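Local coordinates for cupin 2 conserved barrel domain protein (Desulfovibrio desulfuricans subsp. desulfuricans str. G20, PDB 2Q30) that is of unknown function but folds as a small RmlC-like cupin, a double-stranded beta-helix barrel that pairs with a second copy, at residues T39-Q44 and V97-V102; E65-G70 and G93-T98. All blocks are in the same frame, centred on the assembly; numbering follows the deposited sequence.

Contact 1 of 2, residues T39-Q44 and V97-V102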
loop_
_atom_site.group_PDB
_atom_site.type_symbol
_atom_site.label_atom_id
_atom_site.label_comp_id
_atom_site.label_asym_id
_atom_site.label_seq_id
_atom_site.Cartn_x
_atom_site.Cartn_y
_atom_site.Cartn_z
ATOM N N THR A 39 -2.281 -4.017 -12.910
ATOM C CA THR A 39 -2.671 -2.846 -13.701
ATOM C C THR A 39 -3.762 -3.317 -14.657
ATOM O O THR A 39 -3.589 -4.302 -15.386
ATOM C CB THR A 39 -1.506 -2.234 -14.457
ATOM O OG1 THR A 39 -0.396 -2.038 -13.545
ATOM C CG2 THR A 39 -1.935 -0.908 -15.094
ATOM N N PHE A 40 -4.873 -2.604 -14.620
ATOM C CA PHE A 40 -6.055 -2.949 -15.354
ATOM C C PHE A 40 -6.490 -1.844 -16.270
ATOM O O PHE A 40 -6.435 -0.672 -15.900
ATOM C CB PHE A 40 -7.220 -3.116 -14.373
ATOM C CG PHE A 40 -6.966 -4.075 -13.255
ATOM C CD1 PHE A 40 -7.251 -5.416 -13.401
ATOM C CD2 PHE A 40 -6.472 -3.625 -12.027
ATOM C CE1 PHE A 40 -7.044 -6.315 -12.347
ATOM C CE2 PHE A 40 -6.268 -4.517 -10.972
ATOM C CZ PHE A 40 -6.566 -5.861 -11.142
ATOM N N LYS A 41 -6.935 -2.241 -17.460
ATOM C CA LYS A 41 -7.704 -1.363 -18.322
ATOM C C LYS A 41 -9.108 -1.467 -17.739
ATOM O O LYS A 41 -9.441 -2.463 -17.069
ATOM C CB LYS A 41 -7.723 -1.804 -19.790
ATOM C CG LYS A 41 -6.406 -1.642 -20.559
ATOM C CD LYS A 41 -5.921 -0.180 -20.670
ATOM C CE LYS A 41 -6.812 0.770 -21.467
ATOM N NZ LYS A 41 -6.304 2.195 -21.333
ATOM N N ALA A 42 -9.905 -0.424 -17.951
ATOM C CA ALA A 42 -11.299 -0.363 -17.476
ATOM C C ALA A 42 -12.050 -1.628 -17.903
ATOM O O ALA A 42 -11.921 -2.062 -19.050
ATOM C CB ALA A 42 -12.007 0.900 -18.034
ATOM N N GLY A 43 -12.762 -2.245 -16.965
ATOM C CA GLY A 43 -13.508 -3.476 -17.227
ATOM C C GLY A 43 -12.738 -4.762 -17.009
ATOM O O GLY A 43 -13.346 -5.824 -16.987
ATOM N N GLN A 44 -11.412 -4.691 -16.849
ATOM C CA GLN A 44 -10.617 -5.894 -16.582
ATOM C C GLN A 44 -10.745 -6.247 -15.107
ATOM O O GLN A 44 -11.138 -5.407 -14.258
ATOM C CB GLN A 44 -9.165 -5.726 -16.979
ATOM C CG GLN A 44 -8.978 -5.487 -18.470
ATOM C CD GLN A 44 -7.509 -5.484 -18.884
ATOM O OE1 GLN A 44 -6.644 -5.056 -18.130
ATOM N NE2 GLN A 44 -7.234 -5.928 -20.102
ATOM N N VAL A 97 -13.270 -0.436 -12.775
ATOM C CA VAL A 97 -14.334 0.345 -13.428
ATOM C C VAL A 97 -13.652 1.297 -14.433
ATOM O O VAL A 97 -14.098 1.423 -15.566
ATOM C CB VAL A 97 -15.233 1.093 -12.413
ATOM C CG1 VAL A 97 -16.163 2.076 -13.142
ATOM C CG2 VAL A 97 -16.041 0.074 -11.570
ATOM N N THR A 98 -12.612 1.997 -13.977
ATOM C CA THR A 98 -11.785 2.854 -14.824
ATOM C C THR A 98 -10.456 2.122 -14.977
ATOM O O THR A 98 -10.235 1.060 -14.367
ATOM C CB THR A 98 -11.491 4.243 -14.175
ATOM O OG1 THR A 98 -10.686 4.086 -12.993
ATOM C CG2 THR A 98 -12.758 4.994 -13.808
ATOM N N ASP A 99 -9.537 2.694 -15.763
ATOM C CA ASP A 99 -8.147 2.158 -15.811
ATOM C C ASP A 99 -7.648 2.278 -14.363
ATOM O O ASP A 99 -7.864 3.301 -13.714
ATOM C CB ASP A 99 -7.239 2.939 -16.739
ATOM C CG ASP A 99 -7.608 2.796 -18.204
ATOM O OD1 ASP A 99 -8.453 1.967 -18.573
ATOM O OD2 ASP A 99 -6.976 3.502 -18.991
HETATM N N MSE A 100 -7.010 1.227 -13.866
HETATM C CA MSE A 100 -6.727 1.130 -12.449
HETATM C C MSE A 100 -5.453 0.386 -12.156
HETATM O O MSE A 100 -5.101 -0.565 -12.863
HETATM C CB MSE A 100 -7.882 0.362 -11.824
HETATM C CG MSE A 100 -7.977 0.379 -10.325
HETATM SE SE MSE A 100 -9.210 -1.007 -9.775
HETATM C CE MSE A 100 -8.035 -2.430 -9.675
ATOM N N LYS A 101 -4.760 0.826 -11.111
ATOM C CA LYS A 101 -3.605 0.105 -10.613
ATOM C C LYS A 101 -3.750 -0.076 -9.109
ATOM O O LYS A 101 -4.143 0.859 -8.378
ATOM C CB LYS A 101 -2.288 0.756 -11.000
ATOM C CG LYS A 101 -1.080 -0.103 -10.725
ATOM C CD LYS A 101 0.191 0.502 -11.296
ATOM C CE LYS A 101 1.434 -0.378 -11.081
ATOM N NZ LYS A 101 2.620 0.187 -11.835
ATOM N N VAL A 102 -3.442 -1.293 -8.664
ATOM C CA VAL A 102 -3.451 -1.644 -7.246
ATOM C C VAL A 102 -2.135 -2.285 -6.840
ATOM O O VAL A 102 -1.432 -2.820 -7.678
ATOM C CB VAL A 102 -4.639 -2.586 -6.867
ATOM C CG1 VAL A 102 -5.962 -1.914 -7.223
ATOM C CG2 VAL A 102 -4.501 -3.962 -7.513
HETATM O O HOH W 1 1.982 -0.956 -14.356
#
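Phe40 and Met100, a selenomethionine here, face each other as an antiparallel hydrogen-bonded pair, and both of their backbone bonds are short and straight: Phe40 N reaches Met100 O at 2.7 Å, and Met100 N reaches Phe40 O at 2.8 Å. Beside this pair, Thr39 and Lys101 form a non-hydrogen-bonded pair. Weaker CA-H...O contacts run alongside, among them Asp99 CA, just before the strand, to Phe40 O at 3.3 Å.

The charged grip lies just beyond the strand ends. Lys41 folds back through bends at chi2 and chi3 (-62° and -64°), which brings NZ to 2.8 Å from Asp99 OD2 in a salt bridge that meets the syn side of the carboxylate, well out of its plane. The other oxygen, OD1, offers its anti lone pair to Ala42 N at 2.9 Å. One carboxylate thus holds both a side chain and the backbone of the turn, which fixes its rotation.

On the apolar face, the side chains of Phe40 and Met100 run side by side. The selenium sits 5.2 Å from the Phe40 ring centroid, obliquely placed, in a Met-aromatic contact. Val102 CG2 comes to the edge of the same ring, close to its plane.

On the other face, the extended Lys101 chain passes Thr39 OG1, with CD 3.4 Å from that hydroxyl. A water donates to Thr39 OG1 and accepts from Lys101 NZ, which also bonds to the Leu11 carbonyl.

Past Lys41 the chain makes a type II turn to Gln44, closed by Gln44 N to Lys41 O, with Gly43 supplying the positive phi. Neighbouring antiparallel strands 34-40 and 100-107 of the five-stranded sheet are thus joined beside the loops leading to and from the other sheet, consistent with the double-stranded beta-helix of a cupin.

Contact 2 of 2, residues E65-G70 and G93-T98; sequences EGEFVG and GVRAVT
Arg95 lies opposite Glu67 in an antiparallel hydrogen-bonded pair, and its side chain illustrates how a long residue can span neighbours on the opposing strand. Its CB, the first atom out, packs against Val69 CG2 at 3.9 Å. CG stands anti to the backbone N (chi1 -167°), and the chain stays extended as far as CD, which passes 3.5 Å from Glu67 OE1. A bend at chi3 then turns the guanidinium back over Val69, whose CG2 lies over the centre of one face, 3.8 Å above the plane. At the tip, NH1 points to Glu67 OE1 in a long, weak salt bridge of 3.5 Å, made at the edge of the guanidinium with the carboxylate plane turned 66° away. A water donating to OE1 and weakly bonded to NH1 supplements it. NH2 touches Val69 CG1, and its stronger polar partner is Asp73, with which it forms a salt bridge.

Backbone bonds set the register under this side chain. Glu67 N to Arg95 O and Arg95 N to Glu67 O form the two bonds of its pair, while Val69 and Gly93 form a second hydrogen-bonded pair. Between them Phe68 and Val94 make a non-hydrogen-bonded pair; on the other side of Glu67, beside Ala96, Gly66 CA comes within 3.1 Å of Arg95 O. At the far end Glu65 O takes two donors, Val97 N at 2.9 Å and Thr98 N at 3.1 Å, and Glu65 N is received by Thr98 OG1 at 2.8 Å.

Strands 66-69 and 92-96 occupy the middle of the four-stranded sheet, with strand 75-78 beyond the first and strand 45-49 beyond the second. From the face opposite Arg95, Phe68 and Val94 reach into the barrel toward Ile59 of strand 56-63 in the facing sheet, and Phe68 also packs on Ser8 of the second subunit.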
loop_
_atom_site.group_PDB
_atom_site.type_symbol
_atom_site.label_atom_id
_atom_site.label_comp_id
_atom_site.label_asym_id
_atom_site.label_seq_id
_atom_site.Cartn_x
_atom_site.Cartn_y
_atom_site.Cartn_z
ATOM N N GLU A 65 -10.511 3.749 -10.211
ATOM C CA GLU A 65 -11.611 3.257 -9.383
ATOM C C GLU A 65 -12.006 1.876 -9.822
ATOM O O GLU A 65 -11.987 1.547 -11.018
ATOM C CB GLU A 65 -12.887 4.103 -9.512
ATOM C CG GLU A 65 -12.968 5.377 -8.675
ATOM C CD GLU A 65 -14.440 5.777 -8.327
ATOM O OE1 GLU A 65 -15.359 5.541 -9.164
ATOM O OE2 GLU A 65 -14.675 6.330 -7.216
ATOM N N GLY A 66 -12.457 1.106 -8.845
ATOM C CA GLY A 66 -12.904 -0.239 -9.087
ATOM C C GLY A 66 -13.738 -0.772 -7.944
ATOM O O GLY A 66 -14.410 -0.008 -7.221
ATOM N N GLU A 67 -13.712 -2.092 -7.828
ATOM C CA GLU A 67 -14.427 -2.832 -6.797
ATOM C C GLU A 67 -13.561 -3.947 -6.262
ATOM O O GLU A 67 -12.835 -4.593 -7.042
ATOM C CB GLU A 67 -15.661 -3.494 -7.411
ATOM C CG GLU A 67 -16.617 -2.524 -7.962
ATOM C CD GLU A 67 -17.825 -3.157 -8.585
ATOM O OE1 GLU A 67 -17.664 -4.078 -9.408
ATOM O OE2 GLU A 67 -18.923 -2.686 -8.295
ATOM N N PHE A 68 -13.623 -4.166 -4.946
ATOM C CA PHE A 68 -13.025 -5.347 -4.332
ATOM C C PHE A 68 -14.110 -6.384 -4.429
ATOM O O PHE A 68 -15.223 -6.158 -3.953
ATOM C CB PHE A 68 -12.688 -5.127 -2.874
ATOM C CG PHE A 68 -11.690 -4.064 -2.660
ATOM C CD1 PHE A 68 -10.414 -4.181 -3.224
ATOM C CD2 PHE A 68 -11.983 -2.963 -1.875
ATOM C CE1 PHE A 68 -9.455 -3.193 -3.027
ATOM C CE2 PHE A 68 -11.020 -1.990 -1.651
ATOM C CZ PHE A 68 -9.769 -2.097 -2.237
ATOM N N VAL A 69 -13.798 -7.530 -5.011
ATOM C CA VAL A 69 -14.791 -8.584 -5.230
ATOM C C VAL A 69 -14.517 -9.740 -4.247
ATOM O O VAL A 69 -13.363 -9.994 -3.869
ATOM C CB VAL A 69 -14.771 -9.046 -6.702
ATOM C CG1 VAL A 69 -15.934 -9.998 -7.017
ATOM C CG2 VAL A 69 -14.845 -7.837 -7.610
ATOM N N GLY A 70 -15.584 -10.411 -3.815
ATOM C CA GLY A 70 -15.464 -11.534 -2.890
ATOM C C GLY A 70 -16.363 -12.683 -3.253
ATOM O O GLY A 70 -16.786 -12.828 -4.410
ATOM N N GLY A 93 -10.856 -10.645 -5.079
ATOM C CA GLY A 93 -10.639 -10.316 -6.468
ATOM C C GLY A 93 -10.791 -8.843 -6.616
ATOM O O GLY A 93 -11.201 -8.141 -5.651
ATOM N N VAL A 94 -10.451 -8.350 -7.803
ATOM C CA VAL A 94 -10.512 -6.903 -8.078
ATOM C C VAL A 94 -11.087 -6.694 -9.464
ATOM O O VAL A 94 -10.684 -7.393 -10.366
ATOM C CB VAL A 94 -9.117 -6.275 -8.032
ATOM C CG1 VAL A 94 -9.186 -4.815 -8.391
ATOM C CG2 VAL A 94 -8.479 -6.454 -6.647
ATOM N N ARG A 95 -12.021 -5.749 -9.604
ATOM C CA ARG A 95 -12.631 -5.393 -10.875
ATOM C C ARG A 95 -12.371 -3.914 -11.104
ATOM O O ARG A 95 -12.614 -3.111 -10.217
ATOM C CB ARG A 95 -14.118 -5.676 -10.811
ATOM C CG ARG A 95 -14.813 -5.645 -12.145
ATOM C CD ARG A 95 -16.249 -6.089 -11.959
ATOM N NE ARG A 95 -16.287 -7.505 -11.646
ATOM C CZ ARG A 95 -17.091 -8.123 -10.777
ATOM N NH1 ARG A 95 -17.956 -7.490 -9.993
ATOM N NH2 ARG A 95 -16.963 -9.423 -10.645
ATOM N N ALA A 96 -11.857 -3.562 -12.278
ATOM C CA ALA A 96 -11.568 -2.186 -12.607
ATOM C C ALA A 96 -12.778 -1.557 -13.305
ATOM O O ALA A 96 -13.256 -2.097 -14.311
ATOM C CB ALA A 96 -10.391 -2.117 -13.506
ATOM N N VAL A 97 -13.270 -0.436 -12.775
ATOM C CA VAL A 97 -14.334 0.345 -13.428
ATOM C C VAL A 97 -13.652 1.297 -14.433
ATOM O O VAL A 97 -14.098 1.423 -15.566
ATOM C CB VAL A 97 -15.233 1.093 -12.413
ATOM C CG1 VAL A 97 -16.163 2.076 -13.142
ATOM C CG2 VAL A 97 -16.041 0.074 -11.570
ATOM N N THR A 98 -12.612 1.997 -13.977
ATOM C CA THR A 98 -11.785 2.854 -14.824
ATOM C C THR A 98 -10.456 2.122 -14.977
ATOM O O THR A 98 -10.235 1.060 -14.367
ATOM C CB THR A 98 -11.491 4.243 -14.175
ATOM O OG1 THR A 98 -10.686 4.086 -12.993
ATOM C CG2 THR A 98 -12.758 4.994 -13.808
HETATM O O HOH W 2 -20.069 -5.398 -10.001
#

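How the contacts relate
From the N terminus, strand 34-40 enters contact 1 and turns into strand 45-49; the chain then builds strand 56-63 before strand 66-69 opens contact 2. Contact 2 closes the shorter loop, returning at 93-98 after strands 75-78 and 82-87. Contact 1 closes at 97-102, so the second loop nests within the first except that the two share Val97 and Thr98. This junction passes the chain from the four-stranded to the five-stranded sheet. The segments also meet directly: Gly43 and Gln44 probably bond to Ala96, edging strand 45-49 onto strand 92-96 in the four-stranded sheet, while Phe40 packing on Ala96 joins the two sheets.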